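Local coordinates for protein 6-phosphogluconate dehydrogenase, NAD-binding (Geobacter metallireducens, PDB 3PEF) that binds NADP+ and, as a beta-hydroxyacid dehydrogenase with succinic semialdehyde reductase activity, probably interconverts succinic semialdehyde and gamma-hydroxybutyrate, at residues P120-K125 with T132-A137; G179-C184 with P214-K219; R226-A231 with F278-K283; H236-L241 with A260-F265. The protein carries 2 engineered substitutions. All blocks are in the same frame, centred on the assembly; numbering follows the deposited sequence.

Contact 1 comes first along the chain: strands 115-122 and 133-139 pair and close the short loop that holds helix 125-130, all within the Rossmann-type domain. The other three belong to the helical domain that follows. Contact 2 packs helix 214-224 against the long helix 166-194, closing a largely helical loop. Contact 3 then joins the loop after helix 214-224 to the C-terminal region, and contact 4, the pairing of helices 234-251 and 256-270, falls entirely between its two segments. No loops cross. Phe-278 touches side chains of both contact 2 and contact 4, while contacts 1, 3 and 4 reach the same NADP from the two domains.

Contact 1: residues P120-K125 with T132-A137; sequences PVSGSK and TLIILA. With NAP (NADP nicotinamide-adenine-dinucleotide phosphate), chain I.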
# COMPACT_ATOMS: atom_id res chain seq x y z
N PRO A 120 4.34 -27.45 10.62
CA PRO A 120 3.86 -26.22 11.26
C PRO A 120 2.38 -26.35 11.56
O PRO A 120 1.72 -27.23 10.99
CB PRO A 120 4.09 -25.15 10.18
CG PRO A 120 3.93 -25.92 8.89
CD PRO A 120 4.57 -27.27 9.18
N VAL A 121 1.85 -25.50 12.44
CA VAL A 121 0.48 -25.67 12.91
C VAL A 121 -0.35 -24.41 12.74
O VAL A 121 0.17 -23.30 12.67
CB VAL A 121 0.42 -26.11 14.41
CG1 VAL A 121 1.32 -27.27 14.65
CG2 VAL A 121 0.79 -24.95 15.34
N SER A 122 -1.66 -24.62 12.67
CA SER A 122 -2.61 -23.51 12.71
C SER A 122 -3.39 -23.61 14.04
O SER A 122 -3.78 -24.70 14.45
CB SER A 122 -3.54 -23.58 11.48
OG SER A 122 -4.49 -22.54 11.49
N GLY A 123 -3.59 -22.48 14.71
CA GLY A 123 -4.21 -22.46 16.03
C GLY A 123 -3.24 -21.90 17.05
O GLY A 123 -2.04 -22.16 16.95
N SER A 124 -3.74 -21.13 18.01
CA SER A 124 -2.87 -20.34 18.88
C SER A 124 -2.70 -20.96 20.27
O SER A 124 -2.72 -22.18 20.42
CB SER A 124 -3.41 -18.91 18.99
OG SER A 124 -2.47 -18.03 19.58
N LYS A 125 -2.52 -20.11 21.27
CA LYS A 125 -2.19 -20.59 22.61
C LYS A 125 -3.27 -21.52 23.17
O LYS A 125 -2.95 -22.60 23.67
CB LYS A 125 -1.97 -19.41 23.56
CG LYS A 125 -1.59 -19.82 24.97
CD LYS A 125 -1.17 -18.58 25.80
CE LYS A 125 -0.74 -18.98 27.23
NZ LYS A 125 -0.43 -17.80 28.06
N THR A 132 -5.77 -29.00 20.30
CA THR A 132 -6.78 -28.79 19.29
C THR A 132 -6.18 -28.13 18.01
O THR A 132 -6.89 -27.57 17.17
CB THR A 132 -7.89 -27.97 19.98
OG1 THR A 132 -9.04 -28.80 20.20
CG2 THR A 132 -8.21 -26.71 19.26
N LEU A 133 -4.87 -28.25 17.86
CA LEU A 133 -4.15 -27.65 16.73
C LEU A 133 -4.47 -28.36 15.41
O LEU A 133 -4.81 -29.54 15.39
CB LEU A 133 -2.63 -27.70 16.96
CG LEU A 133 -2.08 -27.01 18.23
CD1 LEU A 133 -0.61 -27.31 18.40
CD2 LEU A 133 -2.33 -25.49 18.21
N ILE A 134 -4.32 -27.63 14.31
CA ILE A 134 -4.32 -28.24 12.98
C ILE A 134 -2.86 -28.40 12.55
O ILE A 134 -2.10 -27.44 12.54
CB ILE A 134 -5.07 -27.35 11.99
CG1 ILE A 134 -6.47 -27.02 12.53
CG2 ILE A 134 -5.15 -28.02 10.62
CD1 ILE A 134 -7.08 -25.81 11.88
N ILE A 135 -2.47 -29.62 12.20
CA ILE A 135 -1.07 -29.93 11.92
C ILE A 135 -0.85 -30.14 10.43
O ILE A 135 -1.44 -31.03 9.83
CB ILE A 135 -0.62 -31.16 12.76
CG1 ILE A 135 -0.91 -30.89 14.24
CG2 ILE A 135 0.87 -31.47 12.54
CD1 ILE A 135 -0.33 -31.92 15.19
N LEU A 136 0.02 -29.33 9.84
CA LEU A 136 0.24 -29.32 8.40
C LEU A 136 1.58 -29.98 8.03
O LEU A 136 2.57 -29.30 7.78
CB LEU A 136 0.22 -27.86 7.89
CG LEU A 136 -0.94 -27.01 8.41
CD1 LEU A 136 -0.71 -25.52 8.20
CD2 LEU A 136 -2.26 -27.48 7.75
N ALA A 137 1.62 -31.30 8.00
CA ALA A 137 2.89 -31.99 7.83
C ALA A 137 3.27 -32.12 6.37
O ALA A 137 2.40 -32.16 5.50
CB ALA A 137 2.86 -33.37 8.50
PA NAP I . 7.66 -17.89 21.64
O1A NAP I . 8.31 -16.57 21.49
O2A NAP I . 6.87 -18.07 22.87
O5B NAP I . 8.77 -19.05 21.55
C5B NAP I . 9.86 -18.94 20.68
C4B NAP I . 10.77 -20.11 20.97
O4B NAP I . 11.87 -20.05 20.08
C3B NAP I . 11.35 -20.03 22.38
O3B NAP I . 11.46 -21.37 22.82
C2B NAP I . 12.74 -19.47 22.13
O2B NAP I . 13.69 -19.80 23.10
C1B NAP I . 13.06 -20.15 20.82
N9A NAP I . 14.19 -19.50 20.14
C8A NAP I . 14.19 -18.26 19.56
N7A NAP I . 15.42 -18.02 19.07
C5A NAP I . 16.21 -19.08 19.34
C6A NAP I . 17.53 -19.35 19.04
N6A NAP I . 18.26 -18.45 18.38
N1A NAP I . 18.08 -20.53 19.44
C2A NAP I . 17.32 -21.46 20.13
N3A NAP I . 15.99 -21.19 20.42
C4A NAP I . 15.45 -20.02 20.02
O3 NAP I . 6.73 -18.08 20.37
PN NAP I . 5.72 -19.24 19.99
O1N NAP I . 4.39 -18.66 19.71
O2N NAP I . 5.82 -20.37 20.93
O5D NAP I . 6.46 -19.57 18.59
C5D NAP I . 6.94 -20.84 18.23
C4D NAP I . 6.61 -21.02 16.75
O4D NAP I . 5.24 -21.30 16.55
C3D NAP I . 6.84 -19.76 15.95
O3D NAP I . 7.37 -20.19 14.72
C2D NAP I . 5.46 -19.14 15.79
O2D NAP I . 5.40 -18.37 14.62
C1D NAP I . 4.64 -20.40 15.64
N1N NAP I . 3.20 -20.33 15.96
C2N NAP I . 2.74 -19.55 16.99
C3N NAP I . 1.39 -19.54 17.31
C7N NAP I . 0.90 -18.73 18.47
O7N NAP I . -0.44 -18.38 18.48
N7N NAP I . 1.71 -18.32 19.47
C4N NAP I . 0.48 -20.33 16.59
C5N NAP I . 0.96 -21.14 15.57
C6N NAP I . 2.33 -21.15 15.27
P2B NAP I . 13.83 -18.95 24.49
O1X NAP I . 15.23 -19.23 25.00
O2X NAP I . 13.63 -17.50 24.18
O3X NAP I . 12.77 -19.41 25.46
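Ser-122 and Ile-134 face each other as an antiparallel hydrogen-bonded pair, their CB atoms 4.1 Å apart on one face of the sheet, where Ile-134 also packs on Ala-208 of the second subunit. Ser-122 N bonds to Ile-134 O at 2.9 Å, and Ile-134 N returns to Ser-122 O at 3.0 Å. Leu-136 N continues the pairing to Pro-120 O. On the other face stand Val-121 and Ile-135, a non-hydrogen-bonded pair whose branches meet as CG1 to CG1 at 4.3 Å. With chi1 at -50°, Val-121 divides its methyls: CG1 goes to Ile-135, while CG2 lies against Leu-133 CD1. Val-121 CG2 is also 3.8 Å from NADP C5N. Strand 133-139 runs antiparallel to 115-122, whose other neighbour, 90-93, is parallel to it, so the Rossmann-type parallel order breaks at this pair; the sequence PVSGS here resembles the family's substrate-binding motif. Gly-123 leaves the strand with a phi of 119°, and Leu-133 CD2 packs on its backbone, 3.6 Å from Gly-123 O. That same Gly-123 O comes within 3.1 Å of NADP C4N, the carbon that accepts hydride in NADP+. The OG of Ser-124 reaches the carboxamide O7N, though the modelled separation is too short to be trusted. Val-121 O accepts a bond from Lys-171 NZ, the predicted active-site lysine.

Contact 2: residues G179-C184 with P214-K219; sequences GGMMAC and PMFALK
Met-215 projects from helix 214-224 as a bump between two methionines of helix 166-194. Its chain stays extended from the backbone (chi1 -174°, chi2 -177°) and bends at the last torsion, which lays CE on Met-181 CG at 3.5 Å while SD rests 4.0 Å from Met-182 CE. The fit is reciprocal. Met-182, folded at both chi2 and chi3, pushes its terminal methyl into the hollow between Met-215 and Lys-219, one helical turn apart, and meets Lys-219 CG at 3.6 Å, crossing that chain at about a right angle. Met-181 CE sits between Met-215 CE and the Phe-216 ring end, 4.0 Å from Phe-216 CE2, which also approaches Met-181 O at 3.9 Å. Long side chains thus bridge the axes of the two short segments, 11.3 Å apart at closest approach and inclined at 45°, with no hydrogen bond between them. The ammonium of Lys-219 leads out of the packing to a salt bridge with Asp-277. Phe-278 from the C-terminal loop covers both Met-182 and Lys-219. Phe-216 stacks on Phe-185 further along helix 166-194, and Met-211 of the second subunit packs on Met-181, placing this helix pair of the all-helical domain at the subunit interface.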
# COMPACT_ATOMS: atom_id res chain seq x y z
N GLY A 179 -3.20 -12.33 8.84
CA GLY A 179 -2.57 -11.06 9.17
C GLY A 179 -3.26 -9.88 8.50
O GLY A 179 -3.52 -8.86 9.14
N GLY A 180 -3.55 -10.01 7.21
CA GLY A 180 -4.28 -8.98 6.50
C GLY A 180 -5.65 -8.77 7.10
O GLY A 180 -6.10 -7.63 7.28
N MET A 181 -6.35 -9.86 7.42
CA MET A 181 -7.68 -9.66 7.98
C MET A 181 -7.67 -9.01 9.36
O MET A 181 -8.54 -8.19 9.65
CB MET A 181 -8.62 -10.89 7.84
CG MET A 181 -8.33 -12.08 8.68
SD MET A 181 -9.27 -13.52 8.03
CE MET A 181 -10.84 -13.33 8.87
N MET A 182 -6.67 -9.30 10.19
CA MET A 182 -6.52 -8.58 11.46
C MET A 182 -6.30 -7.07 11.21
O MET A 182 -6.93 -6.21 11.84
CB MET A 182 -5.39 -9.17 12.31
CG MET A 182 -5.16 -8.46 13.66
SD MET A 182 -6.59 -8.51 14.78
CE MET A 182 -6.61 -10.25 15.18
N ALA A 183 -5.41 -6.76 10.27
CA ALA A 183 -5.13 -5.37 9.93
C ALA A 183 -6.40 -4.66 9.47
O ALA A 183 -6.69 -3.54 9.90
CB ALA A 183 -4.04 -5.29 8.86
N CYS A 184 -7.18 -5.31 8.61
CA CYS A 184 -8.39 -4.70 8.09
C CYS A 184 -9.43 -4.53 9.20
O CYS A 184 -10.07 -3.50 9.29
CB CYS A 184 -8.97 -5.55 6.95
SG CYS A 184 -7.93 -5.48 5.48
N PRO A 214 -14.52 -16.91 14.53
CA PRO A 214 -14.01 -17.01 15.91
C PRO A 214 -12.90 -16.00 16.22
O PRO A 214 -12.90 -15.45 17.32
CB PRO A 214 -13.48 -18.45 15.98
CG PRO A 214 -14.26 -19.19 14.92
CD PRO A 214 -14.43 -18.20 13.81
N MET A 215 -11.99 -15.75 15.28
CA MET A 215 -10.93 -14.75 15.53
C MET A 215 -11.50 -13.35 15.82
O MET A 215 -11.14 -12.73 16.84
CB MET A 215 -9.92 -14.68 14.38
CG MET A 215 -8.73 -13.74 14.68
SD MET A 215 -7.57 -13.60 13.29
CE MET A 215 -8.53 -12.58 12.16
N PHE A 216 -12.38 -12.86 14.96
CA PHE A 216 -12.95 -11.53 15.17
C PHE A 216 -13.70 -11.53 16.49
O PHE A 216 -13.65 -10.55 17.24
CB PHE A 216 -13.92 -11.11 14.04
CG PHE A 216 -13.25 -10.64 12.77
CD1 PHE A 216 -14.02 -10.14 11.72
CD2 PHE A 216 -11.86 -10.72 12.61
CE1 PHE A 216 -13.42 -9.71 10.52
CE2 PHE A 216 -11.25 -10.28 11.43
CZ PHE A 216 -12.03 -9.77 10.38
N ALA A 217 -14.38 -12.62 16.78
CA ALA A 217 -15.22 -12.67 17.97
C ALA A 217 -14.35 -12.60 19.23
O ALA A 217 -14.63 -11.82 20.14
CB ALA A 217 -16.10 -13.92 17.97
N LEU A 218 -13.30 -13.41 19.27
CA LEU A 218 -12.36 -13.40 20.39
C LEU A 218 -11.56 -12.10 20.49
O LEU A 218 -11.53 -11.45 21.53
CB LEU A 218 -11.40 -14.60 20.32
CG LEU A 218 -10.30 -14.57 21.39
CD1 LEU A 218 -10.90 -14.73 22.79
CD2 LEU A 218 -9.24 -15.62 21.11
N LYS A 219 -10.90 -11.71 19.40
CA LYS A 219 -10.03 -10.54 19.42
C LYS A 219 -10.80 -9.22 19.58
O LYS A 219 -10.32 -8.28 20.23
CB LYS A 219 -9.15 -10.49 18.16
CG LYS A 219 -8.27 -11.73 17.98
CD LYS A 219 -7.24 -11.90 19.12
CE LYS A 219 -6.29 -13.06 18.77
NZ LYS A 219 -5.30 -13.44 19.85

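Contact 3: residues R226-A231 with F278-K283; sequences RNFAPA and FSAIFK. With NAP (NADP nicotinamide-adenine-dinucleotide phosphate), chain I.
The Phe-228 ring lies between Ala-280 and Lys-283, touching both. Its CB points at segment 278-283, and a chi1 of -62° sets CG beside the backbone N, 4.1 Å from Ala-280 CB. CD1 meets Ala-280 CA at 3.6 Å, with Ser-279 OG near it in the ring plane; CE1, one atom on, comes 3.5 Å from Ser-279 O. On the other side CD2 meets Lys-283 CE and CE2 meets Lys-283 CD, at 3.7 Å in each case, as ring and aliphatic chain slide past each other in opposite directions. CZ, the tip, touches Lys-283 CG and more loosely Phe-282 CD2. Farther out, Arg-226 brings NH2 to 3.4 Å from Phe-282 CE2, with the guanidinium and ring planes 24° apart; its charge is paired with Glu-193 on helix 166-194. One water bridges the segments, donating to Asn-227 O and to Ser-279 OG, each at 2.8 Å; Ser-279 OG is also hydrogen-bonded to Asp-277 OD2. Asn-227 OD1 receives Ala-229 N in an Asx turn, just before the loop reaches Ala-231, whose O accepts from NADP N7N. No hydrogen bond joins the segments directly; the contact is mostly van der Waals, while the ammonium of Lys-283 finds Glu-276 and the Phe-273 ring. Such chemistry implies that the Phe-228 ring, together with hydrogen bonds to Asp-277, holds the loop that carries Ala-231 to the cofactor.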
# COMPACT_ATOMS: atom_id res chain seq x y z
N ARG A 226 -9.13 -3.69 25.77
CA ARG A 226 -7.74 -3.27 25.76
C ARG A 226 -6.85 -4.30 26.48
O ARG A 226 -5.88 -3.94 27.14
CB ARG A 226 -7.59 -1.89 26.41
CG ARG A 226 -8.40 -0.77 25.73
CD ARG A 226 -7.72 -0.23 24.47
NE ARG A 226 -8.66 -0.10 23.36
CZ ARG A 226 -9.43 0.96 23.12
NH1 ARG A 226 -9.38 2.02 23.92
NH2 ARG A 226 -10.26 0.97 22.09
N ASN A 227 -7.19 -5.57 26.35
CA ASN A 227 -6.36 -6.66 26.86
C ASN A 227 -5.56 -7.27 25.70
O ASN A 227 -6.13 -7.87 24.78
CB ASN A 227 -7.24 -7.71 27.54
CG ASN A 227 -6.47 -8.95 27.96
OD1 ASN A 227 -5.25 -9.03 27.83
ND2 ASN A 227 -7.19 -9.94 28.48
N PHE A 228 -4.25 -7.10 25.73
CA PHE A 228 -3.41 -7.56 24.63
C PHE A 228 -2.36 -8.56 25.11
O PHE A 228 -1.26 -8.64 24.55
CB PHE A 228 -2.74 -6.37 23.94
CG PHE A 228 -3.72 -5.41 23.32
CD1 PHE A 228 -4.38 -5.74 22.15
CD2 PHE A 228 -3.99 -4.19 23.93
CE1 PHE A 228 -5.29 -4.88 21.58
CE2 PHE A 228 -4.90 -3.32 23.37
CZ PHE A 228 -5.55 -3.66 22.19
N ALA A 229 -2.70 -9.30 26.16
CA ALA A 229 -1.80 -10.36 26.64
C ALA A 229 -1.53 -11.30 25.46
O ALA A 229 -2.45 -11.66 24.72
CB ALA A 229 -2.42 -11.12 27.81
N PRO A 230 -0.25 -11.69 25.28
CA PRO A 230 0.16 -12.40 24.07
C PRO A 230 -0.38 -13.83 23.96
O PRO A 230 -0.16 -14.65 24.83
CB PRO A 230 1.69 -12.43 24.18
CG PRO A 230 1.95 -12.31 25.68
CD PRO A 230 0.88 -11.39 26.17
N ALA A 231 -1.11 -14.11 22.88
CA ALA A 231 -1.42 -15.49 22.52
C ALA A 231 -0.58 -15.83 21.29
O ALA A 231 0.14 -16.83 21.27
CB ALA A 231 -2.91 -15.67 22.23
N PHE A 278 -0.79 -10.16 18.65
CA PHE A 278 -0.77 -9.50 17.35
C PHE A 278 -1.96 -8.55 17.16
O PHE A 278 -1.89 -7.62 16.37
CB PHE A 278 -0.62 -10.50 16.19
CG PHE A 278 -1.87 -11.27 15.86
CD1 PHE A 278 -2.44 -12.12 16.78
CD2 PHE A 278 -2.44 -11.17 14.59
CE1 PHE A 278 -3.59 -12.84 16.47
CE2 PHE A 278 -3.57 -11.90 14.27
CZ PHE A 278 -4.14 -12.74 15.21
N SER A 279 -3.03 -8.75 17.92
CA SER A 279 -4.15 -7.80 17.87
C SER A 279 -3.75 -6.43 18.39
O SER A 279 -4.48 -5.46 18.20
CB SER A 279 -5.36 -8.32 18.64
OG SER A 279 -4.99 -8.72 19.95
N ALA A 280 -2.59 -6.33 19.04
CA ALA A 280 -2.09 -5.03 19.49
C ALA A 280 -1.84 -4.04 18.34
O ALA A 280 -1.68 -2.84 18.57
CB ALA A 280 -0.82 -5.18 20.38
N ILE A 281 -1.81 -4.54 17.11
CA ILE A 281 -1.70 -3.64 15.97
C ILE A 281 -2.80 -2.57 16.04
O ILE A 281 -2.63 -1.45 15.54
CB ILE A 281 -1.73 -4.40 14.60
CG1 ILE A 281 -1.35 -3.46 13.46
CG2 ILE A 281 -3.07 -5.08 14.39
CD1 ILE A 281 -1.45 -4.05 12.05
N PHE A 282 -3.92 -2.90 16.67
CA PHE A 282 -4.99 -1.91 16.85
C PHE A 282 -4.52 -0.60 17.48
O PHE A 282 -5.06 0.47 17.18
CB PHE A 282 -6.11 -2.48 17.72
CG PHE A 282 -7.19 -1.48 18.06
CD1 PHE A 282 -8.21 -1.21 17.15
CD2 PHE A 282 -7.18 -0.81 19.27
CE1 PHE A 282 -9.22 -0.28 17.45
CE2 PHE A 282 -8.19 0.11 19.59
CZ PHE A 282 -9.20 0.38 18.67
N LYS A 283 -3.53 -0.69 18.36
CA LYS A 283 -3.08 0.48 19.12
C LYS A 283 -2.30 1.49 18.27
O LYS A 283 -2.18 2.65 18.65
CB LYS A 283 -2.27 0.07 20.36
CG LYS A 283 -3.14 -0.51 21.46
CD LYS A 283 -2.37 -0.67 22.77
CE LYS A 283 -1.40 -1.85 22.73
NZ LYS A 283 -0.49 -1.83 23.91
PA NAP I . 7.66 -17.89 21.64
O1A NAP I . 8.31 -16.57 21.49
O2A NAP I . 6.87 -18.07 22.87
O5B NAP I . 8.77 -19.05 21.55
C5B NAP I . 9.86 -18.94 20.68
C4B NAP I . 10.77 -20.11 20.97
O4B NAP I . 11.87 -20.05 20.08
C3B NAP I . 11.35 -20.03 22.38
O3B NAP I . 11.46 -21.37 22.82
C2B NAP I . 12.74 -19.47 22.13
O2B NAP I . 13.69 -19.80 23.10
C1B NAP I . 13.06 -20.15 20.82
N9A NAP I . 14.19 -19.50 20.14
C8A NAP I . 14.19 -18.26 19.56
N7A NAP I . 15.42 -18.02 19.07
C5A NAP I . 16.21 -19.08 19.34
C6A NAP I . 17.53 -19.35 19.04
N6A NAP I . 18.26 -18.45 18.38
N1A NAP I . 18.08 -20.53 19.44
C2A NAP I . 17.32 -21.46 20.13
N3A NAP I . 15.99 -21.19 20.42
C4A NAP I . 15.45 -20.02 20.02
O3 NAP I . 6.73 -18.08 20.37
PN NAP I . 5.72 -19.24 19.99
O1N NAP I . 4.39 -18.66 19.71
O2N NAP I . 5.82 -20.37 20.93
O5D NAP I . 6.46 -19.57 18.59
C5D NAP I . 6.94 -20.84 18.23
C4D NAP I . 6.61 -21.02 16.75
O4D NAP I . 5.24 -21.30 16.55
C3D NAP I . 6.84 -19.76 15.95
O3D NAP I . 7.37 -20.19 14.72
C2D NAP I . 5.46 -19.14 15.79
O2D NAP I . 5.40 -18.37 14.62
C1D NAP I . 4.64 -20.40 15.64
N1N NAP I . 3.20 -20.33 15.96
C2N NAP I . 2.74 -19.55 16.99
C3N NAP I . 1.39 -19.54 17.31
C7N NAP I . 0.90 -18.73 18.47
O7N NAP I . -0.44 -18.38 18.48
N7N NAP I . 1.71 -18.32 19.47
C4N NAP I . 0.48 -20.33 16.59
C5N NAP I . 0.96 -21.14 15.57
C6N NAP I . 2.33 -21.15 15.27
P2B NAP I . 13.83 -18.95 24.49
O1X NAP I . 15.23 -19.23 25.00
O2X NAP I . 13.63 -17.50 24.18
O3X NAP I . 12.77 -19.41 25.46
O HOH W 1 -5.63 -9.49 22.53

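Contact 4: residues H236-L241 with A260-F265; sequences HMQKDL and AANELF. With NAP (NADP nicotinamide-adenine-dinucleotide phosphate), chain I.
Gln-238 NE2 is gripped twice: it donates to Asn-262 OD1 at 3.0 Å, and also to Asp-249 of the third subunit. The intramolecular bond is straight, 169° at the hydrogen, and leaves in the amide plane of Gln-238. Because Gln-238 OE1 accepts from Arg-269 NH1, both ends of this amide are engaged and its rotation should be well fixed. The aliphatic part of Gln-238 slides past Phe-265 in the opposite direction, Gln-238 CG to Phe-265 CB at 3.8 Å. Met-237 covers one face of the Phe-265 ring. Its CG, set anti to the backbone N by a chi1 of 174°, sits over the ring centre, 3.8 Å from the centroid and 13° off the normal, a CH-pi contact, while SD is more distant in a Met-aromatic relation. Leu-241 approaches the ring obliquely with CD2, and its CB lies against Asn-262 OD1 at 3.6 Å. The two segments run roughly antiparallel, their axes 9.0 Å apart at closest approach. Other side chains of segment 236-241 turn to the cofactor. His-236 NE2 donates in the ring plane to NADP O1A at 2.9 Å, and Lys-239 NZ holds ribose O2D at 3.0 Å while forming a salt bridge with its neighbour Asp-240. One helix thus serves both interior packing and NADP binding, as expected of the helical domain that completes the interdomain cofactor cleft in beta-hydroxyacid dehydrogenases.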
# COMPACT_ATOMS: atom_id res chain seq x y z
N HIS A 236 5.96 -12.31 15.90
CA HIS A 236 5.87 -13.53 15.09
C HIS A 236 4.89 -13.37 13.93
O HIS A 236 5.13 -13.93 12.84
CB HIS A 236 5.53 -14.77 15.93
CG HIS A 236 6.54 -15.06 16.99
ND1 HIS A 236 7.89 -14.81 16.83
CD2 HIS A 236 6.41 -15.58 18.24
CE1 HIS A 236 8.54 -15.15 17.92
NE2 HIS A 236 7.67 -15.64 18.79
N MET A 237 3.79 -12.67 14.15
CA MET A 237 2.85 -12.36 13.05
C MET A 237 3.62 -11.61 11.97
O MET A 237 3.52 -11.92 10.77
CB MET A 237 1.69 -11.49 13.54
CG MET A 237 0.74 -11.00 12.43
SD MET A 237 -0.31 -12.32 11.73
CE MET A 237 0.66 -12.93 10.39
N GLN A 238 4.42 -10.64 12.39
CA GLN A 238 5.15 -9.81 11.42
C GLN A 238 6.18 -10.64 10.66
O GLN A 238 6.39 -10.45 9.48
CB GLN A 238 5.82 -8.61 12.12
CG GLN A 238 6.32 -7.52 11.17
CD GLN A 238 7.76 -7.73 10.74
OE1 GLN A 238 8.66 -7.81 11.57
NE2 GLN A 238 7.99 -7.82 9.44
N LYS A 239 6.85 -11.55 11.37
CA LYS A 239 7.82 -12.45 10.77
C LYS A 239 7.13 -13.32 9.70
O LYS A 239 7.68 -13.56 8.63
CB LYS A 239 8.49 -13.33 11.84
CG LYS A 239 9.35 -14.48 11.29
CD LYS A 239 8.58 -15.81 11.18
CE LYS A 239 8.14 -16.29 12.55
NZ LYS A 239 7.45 -17.61 12.52
N ASP A 240 5.92 -13.78 9.99
CA ASP A 240 5.17 -14.60 9.05
C ASP A 240 4.82 -13.81 7.79
O ASP A 240 4.94 -14.32 6.68
CB ASP A 240 3.89 -15.17 9.68
CG ASP A 240 4.18 -16.32 10.67
OD1 ASP A 240 5.35 -16.74 10.84
OD2 ASP A 240 3.21 -16.80 11.29
N LEU A 241 4.41 -12.56 7.96
CA LEU A 241 4.11 -11.69 6.83
C LEU A 241 5.38 -11.43 6.01
O LEU A 241 5.37 -11.47 4.78
CB LEU A 241 3.50 -10.39 7.33
CG LEU A 241 1.99 -10.13 7.28
CD1 LEU A 241 1.14 -11.36 6.88
CD2 LEU A 241 1.48 -9.51 8.57
N ALA A 260 1.29 -4.38 2.48
CA ALA A 260 0.86 -3.28 3.32
C ALA A 260 0.71 -3.74 4.78
O ALA A 260 1.19 -3.09 5.70
CB ALA A 260 -0.44 -2.67 2.80
N ALA A 261 0.03 -4.86 4.99
CA ALA A 261 -0.15 -5.37 6.35
C ALA A 261 1.21 -5.63 7.01
O ALA A 261 1.40 -5.38 8.19
CB ALA A 261 -0.97 -6.65 6.34
N ASN A 262 2.15 -6.15 6.23
CA ASN A 262 3.50 -6.37 6.74
C ASN A 262 4.07 -5.06 7.28
O ASN A 262 4.60 -5.02 8.39
CB ASN A 262 4.40 -6.94 5.63
CG ASN A 262 5.80 -7.36 6.14
OD1 ASN A 262 5.96 -7.81 7.28
ND2 ASN A 262 6.80 -7.24 5.27
N GLU A 263 3.97 -3.99 6.50
CA GLU A 263 4.50 -2.72 6.96
C GLU A 263 3.78 -2.21 8.22
O GLU A 263 4.42 -1.72 9.14
CB GLU A 263 4.51 -1.68 5.83
CG GLU A 263 5.33 -2.14 4.60
CD GLU A 263 6.76 -2.57 4.95
OE1 GLU A 263 7.48 -1.80 5.64
OE2 GLU A 263 7.18 -3.68 4.54
N LEU A 264 2.46 -2.34 8.27
CA LEU A 264 1.70 -1.94 9.46
C LEU A 264 2.11 -2.75 10.70
O LEU A 264 2.22 -2.21 11.80
CB LEU A 264 0.18 -2.04 9.21
CG LEU A 264 -0.34 -1.18 8.04
CD1 LEU A 264 -1.73 -1.61 7.58
CD2 LEU A 264 -0.30 0.30 8.39
N PHE A 265 2.34 -4.05 10.54
CA PHE A 265 2.80 -4.82 11.69
C PHE A 265 4.19 -4.38 12.13
O PHE A 265 4.49 -4.36 13.33
CB PHE A 265 2.71 -6.32 11.45
CG PHE A 265 1.33 -6.87 11.72
CD1 PHE A 265 0.46 -7.14 10.69
CD2 PHE A 265 0.90 -7.06 13.03
CE1 PHE A 265 -0.82 -7.64 10.94
CE2 PHE A 265 -0.39 -7.54 13.31
CZ PHE A 265 -1.25 -7.83 12.25
PA NAP I . 7.66 -17.89 21.64
O1A NAP I . 8.31 -16.57 21.49
O2A NAP I . 6.87 -18.07 22.87
O5B NAP I . 8.77 -19.05 21.55
C5B NAP I . 9.86 -18.94 20.68
C4B NAP I . 10.77 -20.11 20.97
O4B NAP I . 11.87 -20.05 20.08
C3B NAP I . 11.35 -20.03 22.38
O3B NAP I . 11.46 -21.37 22.82
C2B NAP I . 12.74 -19.47 22.13
O2B NAP I . 13.69 -19.80 23.10
C1B NAP I . 13.06 -20.15 20.82
N9A NAP I . 14.19 -19.50 20.14
C8A NAP I . 14.19 -18.26 19.56
N7A NAP I . 15.42 -18.02 19.07
C5A NAP I . 16.21 -19.08 19.34
C6A NAP I . 17.53 -19.35 19.04
N6A NAP I . 18.26 -18.45 18.38
N1A NAP I . 18.08 -20.53 19.44
C2A NAP I . 17.32 -21.46 20.13
N3A NAP I . 15.99 -21.19 20.42
C4A NAP I . 15.45 -20.02 20.02
O3 NAP I . 6.73 -18.08 20.37
PN NAP I . 5.72 -19.24 19.99
O1N NAP I . 4.39 -18.66 19.71
O2N NAP I . 5.82 -20.37 20.93
O5D NAP I . 6.46 -19.57 18.59
C5D NAP I . 6.94 -20.84 18.23
C4D NAP I . 6.61 -21.02 16.75
O4D NAP I . 5.24 -21.30 16.55
C3D NAP I . 6.84 -19.76 15.95
O3D NAP I . 7.37 -20.19 14.72
C2D NAP I . 5.46 -19.14 15.79
O2D NAP I . 5.40 -18.37 14.62
C1D NAP I . 4.64 -20.40 15.64
N1N NAP I . 3.20 -20.33 15.96
C2N NAP I . 2.74 -19.55 16.99
C3N NAP I . 1.39 -19.54 17.31
C7N NAP I . 0.90 -18.73 18.47
O7N NAP I . -0.44 -18.38 18.48
N7N NAP I . 1.71 -18.32 19.47
C4N NAP I . 0.48 -20.33 16.59
C5N NAP I . 0.96 -21.14 15.57
C6N NAP I . 2.33 -21.15 15.27
P2B NAP I . 13.83 -18.95 24.49
O1X NAP I . 15.23 -19.23 25.00
O2X NAP I . 13.63 -17.50 24.18
O3X NAP I . 12.77 -19.41 25.46